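Long-range contact in transcriptional regulator, putative (Pseudomonas syringae pv. tomato, PDB 2R5F), which probably binds a sugar effector through this domain and so regulates transcription as a DNA-binding member of the SorC family: residues T53-Q58 and Q84-V89. Numbering follows the deposited sequence.
Sequences TSLSAQ and QSAQEV
Gln87 donates the one hydrogen bond that joins segments 53-58 and 84-89: its amide NE2 lies 2.7 Å from Ala57 O, with an N-H...O angle of 156°. A bend at chi2 (-57°) brings NE2 round in front of the Ala57 oxygen, tilted 27° from the carbonyl plane, and Gln87 CG packs against the same oxygen and against Gln58 O, 3.4 Å from each.

The close fit is mostly backbone against backbone, the CA atoms of Ala57 and Ala86 being 4.1 Å apart. Deeper in, Leu55 turns its branch toward Ser85; its CG and CD2 each come to 3.5 Å from Ser85 O, while CD2 also grazes the buried Ala86 CB. Ser56 O and Ser85 O, 3.2 Å apart, are both acceptors, so their proximity adds no bond.

Toward solvent the packing slackens. The exposed Gln58 side chain runs alongside that of Gln87, yet their NE2 atoms stay 3.9 Å apart and no hydrogen bond links them. Local bonds shape both loops: Ser56 OG accepts from Gln58 N in an ST turn, and Gln84 NE2 reaches Ala86 O.

The loop between helix 36-54 and strand 60-63 thus lies against the lead-in to strand 88-94; the two strands themselves run parallel side by side in the sheet, a pairing consistent with the Rossmann-like family of the domain. Leu55 and Ala86 both touch Ile61 of strand 60-63, while Leu55 and Ser85 meet Leu115 at the end of helix 101-115.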
loop_
_atom_site.group_PDB
_atom_site.type_symbol
_atom_site.label_atom_id
_atom_site.label_comp_id
_atom_site.label_asym_id
_atom_site.label_seq_id
_atom_site.Cartn_x
_atom_site.Cartn_y
_atom_site.Cartn_z
ATOM N N THR A 53 -11.123 6.698 -10.127
ATOM C CA THR A 53 -12.545 6.865 -9.896
ATOM C C THR A 53 -12.919 7.137 -8.436
ATOM O O THR A 53 -14.023 7.587 -8.147
ATOM C CB THR A 53 -13.359 5.679 -10.477
ATOM O OG1 THR A 53 -13.207 4.515 -9.660
ATOM C CG2 THR A 53 -12.913 5.356 -11.914
ATOM N N SER A 54 -11.986 6.870 -7.522
ATOM C CA SER A 54 -12.256 6.937 -6.083
ATOM C C SER A 54 -11.385 7.942 -5.371
ATOM O O SER A 54 -11.488 8.083 -4.166
ATOM C CB SER A 54 -12.093 5.560 -5.418
ATOM O OG SER A 54 -12.921 4.595 -6.060
ATOM N N LEU A 55 -10.527 8.641 -6.106
ATOM C CA LEU A 55 -9.712 9.696 -5.501
ATOM C C LEU A 55 -10.395 11.052 -5.507
ATOM O O LEU A 55 -11.036 11.458 -6.495
ATOM C CB LEU A 55 -8.323 9.789 -6.169
ATOM C CG LEU A 55 -7.225 10.699 -5.593
ATOM C CD1 LEU A 55 -6.852 10.332 -4.129
ATOM C CD2 LEU A 55 -6.010 10.657 -6.525
ATOM N N SER A 56 -10.246 11.745 -4.382
ATOM C CA SER A 56 -10.767 13.092 -4.186
ATOM C C SER A 56 -9.599 14.096 -4.216
ATOM O O SER A 56 -8.471 13.746 -3.859
ATOM C CB SER A 56 -11.475 13.166 -2.838
ATOM O OG SER A 56 -11.640 14.515 -2.423
ATOM N N ALA A 57 -9.881 15.336 -4.616
ATOM C CA ALA A 57 -8.861 16.384 -4.683
ATOM C C ALA A 57 -8.429 16.826 -3.286
ATOM O O ALA A 57 -7.362 17.428 -3.120
ATOM C CB ALA A 57 -9.351 17.571 -5.500
ATOM N N GLN A 58 -9.258 16.502 -2.294
ATOM C CA GLN A 58 -9.002 16.806 -0.889
ATOM C C GLN A 58 -8.128 15.755 -0.189
ATOM O O GLN A 58 -7.631 15.998 0.915
ATOM C CB GLN A 58 -10.324 16.965 -0.142
ATOM C CG GLN A 58 -10.685 18.398 0.231
ATOM C CD GLN A 58 -10.572 19.376 -0.936
ATOM O OE1 GLN A 58 -11.373 19.343 -1.879
ATOM N NE2 GLN A 58 -9.584 20.262 -0.866
ATOM N N GLN A 84 -5.266 19.675 -10.513
ATOM C CA GLN A 84 -4.875 19.020 -9.249
ATOM C C GLN A 84 -5.830 17.879 -8.815
ATOM O O GLN A 84 -7.040 18.074 -8.671
ATOM C CB GLN A 84 -4.683 20.062 -8.140
ATOM C CG GLN A 84 -3.897 19.559 -6.932
ATOM C CD GLN A 84 -3.448 20.675 -6.000
ATOM O OE1 GLN A 84 -3.765 21.843 -6.220
ATOM N NE2 GLN A 84 -2.696 20.325 -4.959
ATOM N N SER A 85 -5.275 16.685 -8.637
ATOM C CA SER A 85 -6.079 15.505 -8.303
ATOM C C SER A 85 -5.914 15.040 -6.855
ATOM O O SER A 85 -6.551 14.076 -6.438
ATOM C CB SER A 85 -5.746 14.367 -9.267
ATOM O OG SER A 85 -5.672 14.852 -10.605
ATOM N N ALA A 86 -5.043 15.706 -6.102
ATOM C CA ALA A 86 -4.849 15.420 -4.689
ATOM C C ALA A 86 -4.160 16.580 -4.024
ATOM O O ALA A 86 -3.550 17.396 -4.699
ATOM C CB ALA A 86 -4.032 14.111 -4.483
ATOM N N GLN A 87 -4.237 16.644 -2.694
ATOM C CA GLN A 87 -3.477 17.636 -1.906
ATOM C C GLN A 87 -1.954 17.392 -1.817
ATOM O O GLN A 87 -1.182 18.331 -1.934
ATOM C CB GLN A 87 -4.060 17.768 -0.488
ATOM C CG GLN A 87 -5.478 18.305 -0.437
ATOM C CD GLN A 87 -5.578 19.645 -1.122
ATOM O OE1 GLN A 87 -5.224 20.669 -0.548
ATOM N NE2 GLN A 87 -6.027 19.642 -2.368
ATOM N N GLU A 88 -1.520 16.151 -1.615
ATOM C CA GLU A 88 -0.081 15.832 -1.545
ATOM C C GLU A 88 0.141 14.314 -1.625
ATOM O O GLU A 88 -0.798 13.541 -1.447
ATOM C CB GLU A 88 0.512 16.364 -0.233
ATOM C CG GLU A 88 -0.250 15.837 1.003
ATOM C CD GLU A 88 0.202 16.416 2.328
ATOM O OE1 GLU A 88 1.422 16.457 2.583
ATOM O OE2 GLU A 88 -0.669 16.776 3.148
ATOM N N VAL A 89 1.379 13.913 -1.908
ATOM C CA VAL A 89 1.808 12.530 -1.881
ATOM C C VAL A 89 3.005 12.501 -0.928
ATOM O O VAL A 89 3.988 13.209 -1.142
ATOM C CB VAL A 89 2.214 12.034 -3.285
ATOM C CG1 VAL A 89 2.776 10.593 -3.237
ATOM C CG2 VAL A 89 0.999 12.128 -4.224
#